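Local coordinates for uncharacterized protein (Bacteroides ovatus, PDB 3P02) that is of unknown function but joins an N-terminal DUF4973 region, grouped with E-set immunoglobulin-like folds, to a C-terminal, largely antiparallel beta-sheet region of the BT_3044-like family, at residues A[208-213]-A[276-281]; A[78-83]-A[201-206]; A[111-116]-A[149-154]; A[29-34]-A[185-190]. All blocks are in the same frame, centred on the assembly; numbering follows the deposited sequence.

Contact 1 of 4, residues A[208-213]-A[276-281]; sequences INYKVF and FVDYTS
Tyr210 reaches across to Thr280, and its hydroxyl donates a hydrogen bond, with Tyr210 OH 2.7 Å from Thr280 OG1. The two side chains approach from opposite directions, and OG1 lies at the edge of the ring, near its plane; this oxygen is also bonded to Asp206. The phenol oxygen in turn accepts a weak, bent bond from the backbone, Tyr279 N to Tyr210 OH at 3.1 Å with an N-H...O angle of 133°. Farther back along the ring edge, Tyr210 CE1 is 3.5 Å from Val277 O, while Phe276 CE2 packs obliquely 4.2 Å from Tyr210 CD1. Asn209 and Tyr279 cross at about a right angle, Tyr279 OH standing 3.3 Å from Asn209 CG. A water 2.6 Å from Tyr279 OH links weakly to Asn209 OD1, and Asn236 also bonds this hydroxyl.

Segment 276-281 lies on strand 262-278, and its chain around Asp278 to Ser281 forms an Asx turn. Because Asp278 CG lies anti to the backbone N (chi1 176°), its carboxylate can gather the residues that follow: Thr280 N meets OD1 nearly end-on, and Ser281 N reaches Asp278 OD1 at 2.9 Å from the syn side, 18° out of plane. The other oxygen, Asp278 OD2, takes Ser281 OG at 2.6 Å on its syn lone pair and forms a salt bridge with Arg200. With an alanine in place of Asp278, both turn amides would probably lose their acceptor and the loop carrying Thr280 would be freer to shift from the tyrosine hydroxyl. Arg200 also makes a cation-pi contact with Tyr210 and a salt bridge with Asp206.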
# COMPACT_ATOMS: atom_id res chain seq x y z
N ILE A 208 -11.01 9.30 5.67
CA ILE A 208 -10.11 10.48 5.79
C ILE A 208 -10.45 11.33 7.03
O ILE A 208 -9.56 11.92 7.62
CB ILE A 208 -10.16 11.34 4.51
CG1 ILE A 208 -9.55 10.54 3.34
CG2 ILE A 208 -9.43 12.68 4.71
CD1 ILE A 208 -9.73 11.28 1.90
N ASN A 209 -11.73 11.39 7.42
CA ASN A 209 -12.14 12.18 8.59
C ASN A 209 -11.51 11.70 9.90
O ASN A 209 -11.56 12.43 10.89
CB ASN A 209 -13.65 12.07 8.76
CG ASN A 209 -14.39 12.60 7.57
OD1 ASN A 209 -13.97 13.59 6.96
ND2 ASN A 209 -15.56 12.04 7.32
N TYR A 210 -11.02 10.43 9.91
CA TYR A 210 -10.55 9.78 11.13
C TYR A 210 -9.04 9.55 11.14
O TYR A 210 -8.54 8.81 11.96
CB TYR A 210 -11.33 8.44 11.33
CG TYR A 210 -12.78 8.78 11.62
CD1 TYR A 210 -13.17 9.18 12.90
CD2 TYR A 210 -13.73 8.83 10.59
CE1 TYR A 210 -14.46 9.64 13.14
CE2 TYR A 210 -15.02 9.28 10.83
CZ TYR A 210 -15.39 9.67 12.11
OH TYR A 210 -16.66 10.13 12.35
N LYS A 211 -8.33 10.20 10.24
CA LYS A 211 -6.87 10.06 10.18
C LYS A 211 -6.17 10.62 11.43
O LYS A 211 -6.39 11.76 11.85
CB LYS A 211 -6.33 10.80 8.96
CG LYS A 211 -6.62 10.06 7.64
CD LYS A 211 -6.29 10.91 6.40
CE LYS A 211 -4.80 11.18 6.27
NZ LYS A 211 -4.51 12.12 5.15
N VAL A 212 -5.30 9.78 12.01
CA VAL A 212 -4.47 10.16 13.16
C VAL A 212 -3.03 9.94 12.73
O VAL A 212 -2.66 8.83 12.33
CB VAL A 212 -4.82 9.37 14.44
CG1 VAL A 212 -3.85 9.74 15.56
CG2 VAL A 212 -6.27 9.64 14.85
N PHE A 213 -2.23 11.00 12.79
CA PHE A 213 -0.85 10.97 12.35
C PHE A 213 0.08 10.64 13.50
O PHE A 213 -0.14 11.07 14.63
CB PHE A 213 -0.45 12.32 11.76
CG PHE A 213 -1.19 12.72 10.50
CD1 PHE A 213 -2.44 13.35 10.56
CD2 PHE A 213 -0.65 12.44 9.25
CE1 PHE A 213 -3.15 13.66 9.39
CE2 PHE A 213 -1.35 12.77 8.08
CZ PHE A 213 -2.59 13.38 8.15
N PHE A 276 -11.57 11.40 20.83
CA PHE A 276 -12.00 11.83 19.51
C PHE A 276 -13.47 11.60 19.43
O PHE A 276 -14.03 10.84 20.23
CB PHE A 276 -11.26 11.11 18.37
CG PHE A 276 -11.75 9.71 18.15
CD1 PHE A 276 -11.31 8.66 18.96
CD2 PHE A 276 -12.69 9.43 17.15
CE1 PHE A 276 -11.83 7.37 18.78
CE2 PHE A 276 -13.22 8.16 17.00
CZ PHE A 276 -12.78 7.13 17.80
N VAL A 277 -14.11 12.22 18.44
CA VAL A 277 -15.54 12.09 18.25
C VAL A 277 -15.84 11.37 16.94
O VAL A 277 -15.22 11.70 15.90
CB VAL A 277 -16.17 13.52 18.27
CG1 VAL A 277 -17.65 13.49 17.92
CG2 VAL A 277 -15.95 14.20 19.62
N ASP A 278 -16.79 10.44 16.97
CA ASP A 278 -17.30 9.79 15.78
C ASP A 278 -18.58 10.56 15.46
O ASP A 278 -19.59 10.42 16.17
CB ASP A 278 -17.56 8.30 16.02
CG ASP A 278 -18.20 7.60 14.84
OD1 ASP A 278 -18.80 8.30 13.96
OD2 ASP A 278 -18.12 6.36 14.78
N TYR A 279 -18.54 11.44 14.45
CA TYR A 279 -19.69 12.28 14.13
C TYR A 279 -20.38 11.82 12.84
O TYR A 279 -21.19 12.56 12.28
CB TYR A 279 -19.24 13.77 14.04
CG TYR A 279 -18.23 14.03 12.94
CD1 TYR A 279 -16.87 13.79 13.13
CD2 TYR A 279 -18.63 14.56 11.71
CE1 TYR A 279 -15.95 13.99 12.11
CE2 TYR A 279 -17.71 14.81 10.70
CZ TYR A 279 -16.37 14.53 10.90
OH TYR A 279 -15.45 14.76 9.90
N THR A 280 -20.05 10.59 12.34
CA THR A 280 -20.61 10.15 11.06
C THR A 280 -21.26 8.76 11.10
O THR A 280 -22.05 8.48 10.19
CB THR A 280 -19.52 10.18 9.95
OG1 THR A 280 -18.40 9.40 10.39
CG2 THR A 280 -19.03 11.60 9.63
N SER A 281 -20.93 7.89 12.08
CA SER A 281 -21.52 6.52 12.12
C SER A 281 -23.00 6.52 12.39
O SER A 281 -23.73 5.68 11.84
CB SER A 281 -20.88 5.68 13.22
OG SER A 281 -19.55 5.35 12.88
O HOH W 1 -16.15 16.05 7.74

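Contact 2 of 4, residues A[78-83]-A[201-206]; sequences PELYFR and TEDYED
Glu79 and Glu205 lie with their aliphatic portions together, Glu79 CB approaching Glu205 CA to 3.8 Å and Glu205 CB to 3.9 Å. Their chains then take different courses. Glu79 places CG between its backbone N and carbonyl carbon (chi1 69°) and bends again at chi2, which leaves OE1 and OE2 each within reach of a bridging water, whereas Glu205 runs extended. No direct hydrogen bond joins the two segments; water does that work. One water donates both to Glu79 OE2, at 2.5 Å, and to Asp203 O, at 2.6 Å. A second donates to Glu79 OE1 and, weakly, to Glu205 OE1, a link left doubtful by the two deposited conformers of Glu205. Such bridging would plausibly ease the proximity of two like charges, and Glu79 has a further counterion in Arg77, which pairs with OE2.

Beside these water-bridged carboxylates, Leu80 supplies the apolar part. Its CD2 methyl faces Asp203, 3.6 Å from Asp203 O and 3.7 Å from Asp203 OD1, so that one branch of the leucine meets both backbone and side chain of the aspartate. Asp203 is held in place by the type I beta turn from Thr201 to Tyr204, closed by Tyr204 N to Thr201 O, and by an ST turn in which Asp203 N reaches Thr201 OG1 at 3.0 Å.

The contact is a surface meeting of two connections: the 3-10 segment 78-80, whose Leu80 touches Phe74 of the preceding helix 65-74, and the loop leading from strand 192-196 to strand 211-220 of the large antiparallel sheet.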
# COMPACT_ATOMS: atom_id res chain seq x y z
N PRO A 78 -18.21 2.76 -4.68
CA PRO A 78 -17.13 3.63 -5.18
C PRO A 78 -16.05 3.96 -4.18
O PRO A 78 -14.92 4.28 -4.59
CB PRO A 78 -17.86 4.92 -5.63
CG PRO A 78 -19.19 4.86 -4.95
CD PRO A 78 -19.53 3.40 -4.90
N GLU A 79 -16.34 3.87 -2.87
CA GLU A 79 -15.33 4.14 -1.85
C GLU A 79 -14.18 3.11 -1.88
O GLU A 79 -13.10 3.40 -1.35
CB GLU A 79 -15.96 4.19 -0.44
CG GLU A 79 -16.46 2.83 0.08
CD GLU A 79 -17.85 2.38 -0.33
OE1 GLU A 79 -18.40 2.90 -1.33
OE2 GLU A 79 -18.39 1.48 0.35
N LEU A 80 -14.43 1.91 -2.47
CA LEU A 80 -13.43 0.85 -2.56
C LEU A 80 -12.62 0.88 -3.86
O LEU A 80 -11.69 0.09 -4.04
CB LEU A 80 -14.15 -0.51 -2.51
CG LEU A 80 -15.06 -0.82 -1.30
CD1 LEU A 80 -15.48 -2.30 -1.35
CD2 LEU A 80 -14.34 -0.56 0.02
N TYR A 81 -13.02 1.74 -4.79
CA TYR A 81 -12.43 1.73 -6.14
C TYR A 81 -11.00 2.18 -6.19
O TYR A 81 -10.57 3.11 -5.47
CB TYR A 81 -13.24 2.64 -7.07
CG TYR A 81 -14.61 2.16 -7.49
CD1 TYR A 81 -15.19 1.02 -6.94
CD2 TYR A 81 -15.33 2.85 -8.46
CE1 TYR A 81 -16.45 0.57 -7.35
CE2 TYR A 81 -16.61 2.45 -8.84
CZ TYR A 81 -17.15 1.29 -8.30
OH TYR A 81 -18.40 0.89 -8.73
N PHE A 82 -10.27 1.57 -7.13
CA PHE A 82 -8.93 2.03 -7.47
C PHE A 82 -9.10 3.30 -8.27
O PHE A 82 -10.00 3.39 -9.12
CB PHE A 82 -8.19 0.99 -8.35
CG PHE A 82 -7.88 -0.31 -7.65
CD1 PHE A 82 -6.78 -0.42 -6.81
CD2 PHE A 82 -8.65 -1.44 -7.88
CE1 PHE A 82 -6.50 -1.62 -6.16
CE2 PHE A 82 -8.36 -2.64 -7.23
CZ PHE A 82 -7.30 -2.73 -6.37
N ARG A 83 -8.23 4.27 -8.02
CA ARG A 83 -8.18 5.52 -8.77
C ARG A 83 -6.99 5.46 -9.68
O ARG A 83 -5.97 4.90 -9.31
CB ARG A 83 -8.03 6.72 -7.80
CG ARG A 83 -9.24 6.87 -6.87
CD ARG A 83 -9.08 8.03 -5.91
NE ARG A 83 -8.91 9.31 -6.61
CZ ARG A 83 -8.70 10.48 -6.00
NH1 ARG A 83 -8.64 10.54 -4.68
NH2 ARG A 83 -8.54 11.59 -6.71
N THR A 201 -10.92 1.81 8.27
CA THR A 201 -9.90 1.14 7.47
C THR A 201 -9.96 1.73 6.08
O THR A 201 -10.86 2.53 5.79
CB THR A 201 -10.14 -0.41 7.40
OG1 THR A 201 -11.28 -0.63 6.56
CG2 THR A 201 -10.36 -1.09 8.79
N GLU A 202 -9.13 1.20 5.17
CA GLU A 202 -9.15 1.55 3.75
C GLU A 202 -10.56 1.32 3.12
O GLU A 202 -10.86 1.93 2.10
CB GLU A 202 -8.09 0.70 3.02
CG GLU A 202 -8.35 -0.81 3.08
CD GLU A 202 -7.41 -1.68 2.26
OE1 GLU A 202 -6.87 -1.19 1.24
OE2 GLU A 202 -7.24 -2.86 2.62
N ASP A 203 -11.42 0.47 3.74
CA ASP A 203 -12.74 0.14 3.19
C ASP A 203 -13.85 1.05 3.67
O ASP A 203 -14.99 0.85 3.26
CB ASP A 203 -13.12 -1.30 3.53
CG ASP A 203 -12.24 -2.37 2.91
OD1 ASP A 203 -11.59 -2.09 1.88
OD2 ASP A 203 -12.07 -3.42 3.55
N TYR A 204 -13.53 2.06 4.50
CA TYR A 204 -14.59 2.94 5.02
C TYR A 204 -14.68 4.19 4.20
O TYR A 204 -13.65 4.82 3.95
CB TYR A 204 -14.29 3.34 6.48
CG TYR A 204 -14.67 2.29 7.49
CD1 TYR A 204 -13.97 1.08 7.57
CD2 TYR A 204 -15.67 2.53 8.42
CE1 TYR A 204 -14.27 0.13 8.55
CE2 TYR A 204 -16.01 1.56 9.37
CZ TYR A 204 -15.32 0.36 9.42
OH TYR A 204 -15.63 -0.59 10.36
N GLU A 205 -15.89 4.54 3.78
CA GLU A 205 -16.09 5.75 2.98
C GLU A 205 -15.63 7.01 3.73
O GLU A 205 -15.05 7.91 3.09
CB GLU A 205 -17.57 5.87 2.63
CG GLU A 205 -17.86 6.99 1.65
CD GLU A 205 -19.33 7.20 1.36
OE1 GLU A 205 -20.12 6.24 1.56
OE2 GLU A 205 -19.70 8.31 0.93
N ASP A 206 -15.88 7.10 5.06
CA ASP A 206 -15.52 8.33 5.78
C ASP A 206 -14.10 8.31 6.38
O ASP A 206 -13.78 9.17 7.20
CB ASP A 206 -16.55 8.57 6.93
CG ASP A 206 -16.55 7.52 8.03
OD1 ASP A 206 -15.60 6.66 8.06
OD2 ASP A 206 -17.49 7.52 8.84
O HOH W 2 -17.47 0.65 2.56
O HOH W 3 -20.17 4.78 -1.16

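Contact 3 of 4, residues A[111-116]-A[149-154]; sequences FSLDGL and LRPILF. With EDO (1,2-ethanediol), chain G.
Leu113, with CG anti to its carbonyl carbon (chi1 -47°) and an extended chi2 of -178°, sends CD1 out between Pro151 and Leu153. The contact is a face-to-face meeting of two beta sheets, as in the sandwich of an immunoglobulin-like E-set fold: strand 104-112 belongs to a four-stranded antiparallel sheet, strand 146-154 to a mixed one. Leu149, Pro151 and Leu153 direct their side chains inward, and the backbones stay well apart, with Leu113 CA 8.3 Å from Leu153 CA.

The leucine crosses the proline at about a right angle, Leu113 CD1 resting 3.6 Å from Pro151 CB, and the same methyl meets Leu153 CD2 at 3.9 Å. Leu116 joins from the far end of a type II turn, Leu116 CD2 lying 4.3 Å from Leu153 CD1. That turn is closed by Leu116 N to Leu113 O, and Gly115 takes the positive phi (82°) that its third position favours. A 1,2-ethanediol, probably from the crystallisation liquor, lies by Asp114 O in a tight and doubtful fit. At the other end of the row the Phe111 ring presents its edge rather than a face, with CZ 4.2 Å from Leu149 CD1.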
# COMPACT_ATOMS: atom_id res chain seq x y z
N PHE A 111 8.55 4.76 -10.88
CA PHE A 111 7.60 5.40 -9.98
C PHE A 111 8.30 6.48 -9.17
O PHE A 111 9.42 6.25 -8.68
CB PHE A 111 7.00 4.36 -9.02
CG PHE A 111 6.05 3.42 -9.73
CD1 PHE A 111 4.75 3.82 -10.01
CD2 PHE A 111 6.47 2.17 -10.16
CE1 PHE A 111 3.85 2.95 -10.63
CE2 PHE A 111 5.57 1.31 -10.80
CZ PHE A 111 4.27 1.71 -11.05
N SER A 112 7.64 7.64 -9.01
CA SER A 112 8.14 8.78 -8.21
C SER A 112 6.97 9.22 -7.37
O SER A 112 6.11 9.96 -7.85
CB SER A 112 8.65 9.89 -9.12
OG SER A 112 9.77 9.44 -9.87
N LEU A 113 6.84 8.64 -6.16
CA LEU A 113 5.62 8.82 -5.36
C LEU A 113 5.65 9.80 -4.21
O LEU A 113 4.72 9.77 -3.40
CB LEU A 113 5.20 7.43 -4.83
CG LEU A 113 5.20 6.28 -5.88
CD1 LEU A 113 4.72 5.00 -5.25
CD2 LEU A 113 4.29 6.61 -7.10
N ASP A 114 6.63 10.70 -4.17
CA ASP A 114 6.66 11.72 -3.10
C ASP A 114 5.36 12.48 -3.08
O ASP A 114 4.84 12.88 -4.13
CB ASP A 114 7.84 12.68 -3.30
CG ASP A 114 9.18 11.99 -3.19
OD1 ASP A 114 9.37 10.94 -3.84
OD2 ASP A 114 10.07 12.56 -2.54
N GLY A 115 4.77 12.58 -1.90
CA GLY A 115 3.51 13.29 -1.75
C GLY A 115 2.26 12.52 -2.11
O GLY A 115 1.16 13.07 -1.96
N LEU A 116 2.38 11.25 -2.57
CA LEU A 116 1.21 10.45 -2.93
C LEU A 116 0.32 10.27 -1.71
O LEU A 116 0.83 9.97 -0.63
CB LEU A 116 1.63 9.08 -3.48
CG LEU A 116 0.48 8.20 -4.02
CD1 LEU A 116 -0.17 8.83 -5.26
CD2 LEU A 116 0.98 6.80 -4.34
N LEU A 149 -1.11 -2.15 -12.15
CA LEU A 149 -0.11 -2.08 -11.09
C LEU A 149 -0.58 -1.18 -9.97
O LEU A 149 -1.00 -0.05 -10.24
CB LEU A 149 1.22 -1.56 -11.63
CG LEU A 149 1.77 -2.27 -12.88
CD1 LEU A 149 3.07 -1.60 -13.30
CD2 LEU A 149 2.03 -3.77 -12.58
N ARG A 150 -0.49 -1.68 -8.72
CA ARG A 150 -0.88 -0.93 -7.53
C ARG A 150 0.35 -0.59 -6.70
O ARG A 150 0.93 -1.51 -6.12
CB ARG A 150 -1.85 -1.77 -6.68
CG ARG A 150 -2.86 -0.92 -5.94
CD ARG A 150 -3.13 -1.39 -4.54
NE ARG A 150 -3.13 -0.26 -3.61
CZ ARG A 150 -3.60 -0.31 -2.37
NH1 ARG A 150 -4.13 -1.43 -1.90
NH2 ARG A 150 -3.54 0.76 -1.60
N PRO A 151 0.78 0.70 -6.60
CA PRO A 151 1.94 0.98 -5.73
C PRO A 151 1.57 0.84 -4.25
O PRO A 151 0.51 1.32 -3.81
CB PRO A 151 2.33 2.43 -6.06
CG PRO A 151 1.08 3.05 -6.65
CD PRO A 151 0.25 1.94 -7.23
N ILE A 152 2.44 0.16 -3.49
CA ILE A 152 2.31 -0.04 -2.05
C ILE A 152 3.48 0.67 -1.40
O ILE A 152 4.60 0.17 -1.52
CB ILE A 152 2.28 -1.56 -1.68
CG1 ILE A 152 1.15 -2.31 -2.43
CG2 ILE A 152 2.19 -1.80 -0.15
CD1 ILE A 152 -0.30 -1.75 -2.16
N LEU A 153 3.25 1.81 -0.75
CA LEU A 153 4.34 2.52 -0.10
C LEU A 153 4.71 1.81 1.21
O LEU A 153 3.83 1.26 1.89
CB LEU A 153 3.90 3.94 0.23
CG LEU A 153 3.84 4.92 -0.93
CD1 LEU A 153 3.00 6.12 -0.55
CD2 LEU A 153 5.25 5.31 -1.37
N PHE A 154 6.00 1.87 1.59
CA PHE A 154 6.38 1.35 2.89
C PHE A 154 7.54 2.16 3.43
O PHE A 154 8.26 2.78 2.66
CB PHE A 154 6.72 -0.16 2.87
CG PHE A 154 8.00 -0.56 2.17
CD1 PHE A 154 8.06 -0.62 0.78
CD2 PHE A 154 9.13 -0.93 2.89
CE1 PHE A 154 9.20 -1.09 0.13
CE2 PHE A 154 10.28 -1.39 2.24
CZ PHE A 154 10.31 -1.46 0.86
C1 EDO G . 6.17 13.20 -8.45
O1 EDO G . 5.33 14.33 -8.75
C2 EDO G . 5.98 12.77 -7.00
O2 EDO G . 5.75 13.94 -6.21

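Contact 4 of 4, residues A[29-34]-A[185-190]; sequences VRYANS and LNVVTD
Ala32 and Asp190 bring the two backbones to 5.0 Å between their CA atoms without a direct hydrogen bond; a water bridges the gap, donating to Ala32 O at 2.8 Å and accepting from Asp190 N. Beside it, Asp190 CB lies 3.3 Å from Tyr31 O, and Asp190 CA adds a CA-H...O contact to the same oxygen.

The Tyr31 ring lies against the loop 188-190. Thr189 CA sits over one face in a CH-pi contact, 3.9 Å from the ring centroid and 16° off its normal. Val187, with CG1 anti to the backbone N (chi1 173°), brings that methyl obliquely to the ring, Val187 CG1 being 3.6 Å from Tyr31 CD2. Val188 O comes to 3.3 Å from Tyr31 CE2, and the phenol end bonds to Gly115 N. A leucine at Tyr31 would probably leave Thr189 CA without its aromatic face and Gly115 N without its hydroxyl partner.

Strand 25-30, which ends just before Tyr31, runs parallel to strand 146-154, and Leu153 of that strand touches both Tyr31 and Val187. Strand 182-187 belongs to the large antiparallel sheet, so the contact joins the N-terminal and C-terminal regions.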
# COMPACT_ATOMS: atom_id res chain seq x y z
N VAL A 29 7.09 0.05 -2.93
CA VAL A 29 7.92 1.24 -3.09
C VAL A 29 8.32 1.81 -1.73
O VAL A 29 7.46 2.32 -1.00
CB VAL A 29 7.23 2.33 -3.97
CG1 VAL A 29 8.18 3.52 -4.18
CG2 VAL A 29 6.78 1.75 -5.34
N ARG A 30 9.63 1.83 -1.44
CA ARG A 30 10.09 2.44 -0.18
C ARG A 30 10.04 3.95 -0.22
O ARG A 30 10.57 4.56 -1.16
CB ARG A 30 11.52 2.01 0.19
CG ARG A 30 11.91 2.60 1.55
CD ARG A 30 13.27 2.20 2.01
NE ARG A 30 13.29 0.86 2.60
CZ ARG A 30 13.03 0.57 3.87
NH1 ARG A 30 12.54 1.51 4.69
NH2 ARG A 30 13.16 -0.67 4.31
N TYR A 31 9.45 4.55 0.82
CA TYR A 31 9.49 5.98 1.05
C TYR A 31 10.72 6.25 1.93
O TYR A 31 10.68 6.01 3.16
CB TYR A 31 8.20 6.52 1.71
CG TYR A 31 7.86 7.95 1.31
CD1 TYR A 31 8.76 8.99 1.52
CD2 TYR A 31 6.63 8.26 0.75
CE1 TYR A 31 8.45 10.31 1.14
CE2 TYR A 31 6.31 9.56 0.36
CZ TYR A 31 7.21 10.59 0.58
OH TYR A 31 6.89 11.86 0.18
N ALA A 32 11.82 6.66 1.30
CA ALA A 32 13.05 7.04 2.02
C ALA A 32 13.14 8.59 1.96
O ALA A 32 12.13 9.24 2.26
CB ALA A 32 14.24 6.36 1.37
N ASN A 33 14.30 9.19 1.55
CA ASN A 33 14.35 10.65 1.37
C ASN A 33 13.38 11.02 0.24
O ASN A 33 12.73 12.06 0.28
CB ASN A 33 15.78 11.10 1.05
CG ASN A 33 16.76 11.05 2.21
OD1 ASN A 33 16.39 11.06 3.40
ND2 ASN A 33 18.05 11.07 1.90
N SER A 34 13.24 10.09 -0.72
CA SER A 34 12.32 10.16 -1.85
C SER A 34 11.62 8.81 -1.94
O SER A 34 12.09 7.84 -1.33
CB SER A 34 13.07 10.48 -3.15
OG SER A 34 13.93 9.43 -3.55
N LEU A 185 -0.71 1.09 9.34
CA LEU A 185 -0.04 2.39 9.40
C LEU A 185 0.33 2.73 7.95
O LEU A 185 1.13 2.01 7.33
CB LEU A 185 1.19 2.36 10.34
CG LEU A 185 0.91 2.69 11.83
CD1 LEU A 185 -0.33 2.05 12.38
CD2 LEU A 185 2.15 2.48 12.72
N ASN A 186 -0.34 3.74 7.41
CA ASN A 186 -0.17 4.22 6.03
C ASN A 186 0.95 5.23 5.99
O ASN A 186 1.22 5.88 6.99
CB ASN A 186 -1.47 4.82 5.56
CG ASN A 186 -2.62 3.87 5.81
OD1 ASN A 186 -2.67 2.79 5.23
ND2 ASN A 186 -3.44 4.15 6.82
N VAL A 187 1.59 5.39 4.84
CA VAL A 187 2.77 6.23 4.70
C VAL A 187 2.50 7.67 4.28
O VAL A 187 1.78 7.90 3.31
CB VAL A 187 3.73 5.53 3.67
CG1 VAL A 187 4.94 6.43 3.33
CG2 VAL A 187 4.20 4.17 4.18
N VAL A 188 3.19 8.63 4.95
CA VAL A 188 3.19 10.03 4.54
C VAL A 188 4.63 10.36 4.06
O VAL A 188 4.83 10.86 2.95
CB VAL A 188 2.70 10.98 5.67
CG1 VAL A 188 2.58 12.42 5.16
CG2 VAL A 188 1.35 10.51 6.25
N THR A 189 5.63 10.13 4.94
CA THR A 189 7.05 10.35 4.62
C THR A 189 7.84 9.14 5.11
O THR A 189 7.23 8.11 5.44
CB THR A 189 7.57 11.66 5.27
OG1 THR A 189 7.59 11.49 6.69
CG2 THR A 189 6.75 12.90 4.90
N ASP A 190 9.17 9.26 5.24
CA ASP A 190 9.92 8.13 5.78
C ASP A 190 9.70 7.98 7.31
O ASP A 190 9.96 6.90 7.84
CB ASP A 190 11.42 8.25 5.47
CG ASP A 190 12.13 9.48 6.04
OD1 ASP A 190 11.44 10.43 6.44
OD2 ASP A 190 13.37 9.54 5.94
O HOH W 4 4.94 13.95 1.76
O HOH W 5 10.83 11.26 3.61

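Contacts 3 and 4 are the closest pair, their centres 8 Å apart: strands 25-30 and 146-154 are neighbours in one sheet, tied by backbone bonds such as Tyr31 N to Phe154 O at 2.8 Å. Contacts 1 and 2, with centres 15 Å apart, meet where Asp206 OD2 lies 2.6 Å from Thr280 OG1, a probable hydrogen bond. Contact 1 reaches contact 4 through the large antiparallel sheet, Phe213 CE2 packing 4.0 Å from Val188 CG2. Contacts 2 and 3, centres 17 Å apart, touch where Phe82 CE1 packs 3.7 Å from Arg150 CG, though Arg150 has two deposited conformers. No function is assigned, and the ethanediols beside contacts 1 and 3 probably come from the crystallisation liquor.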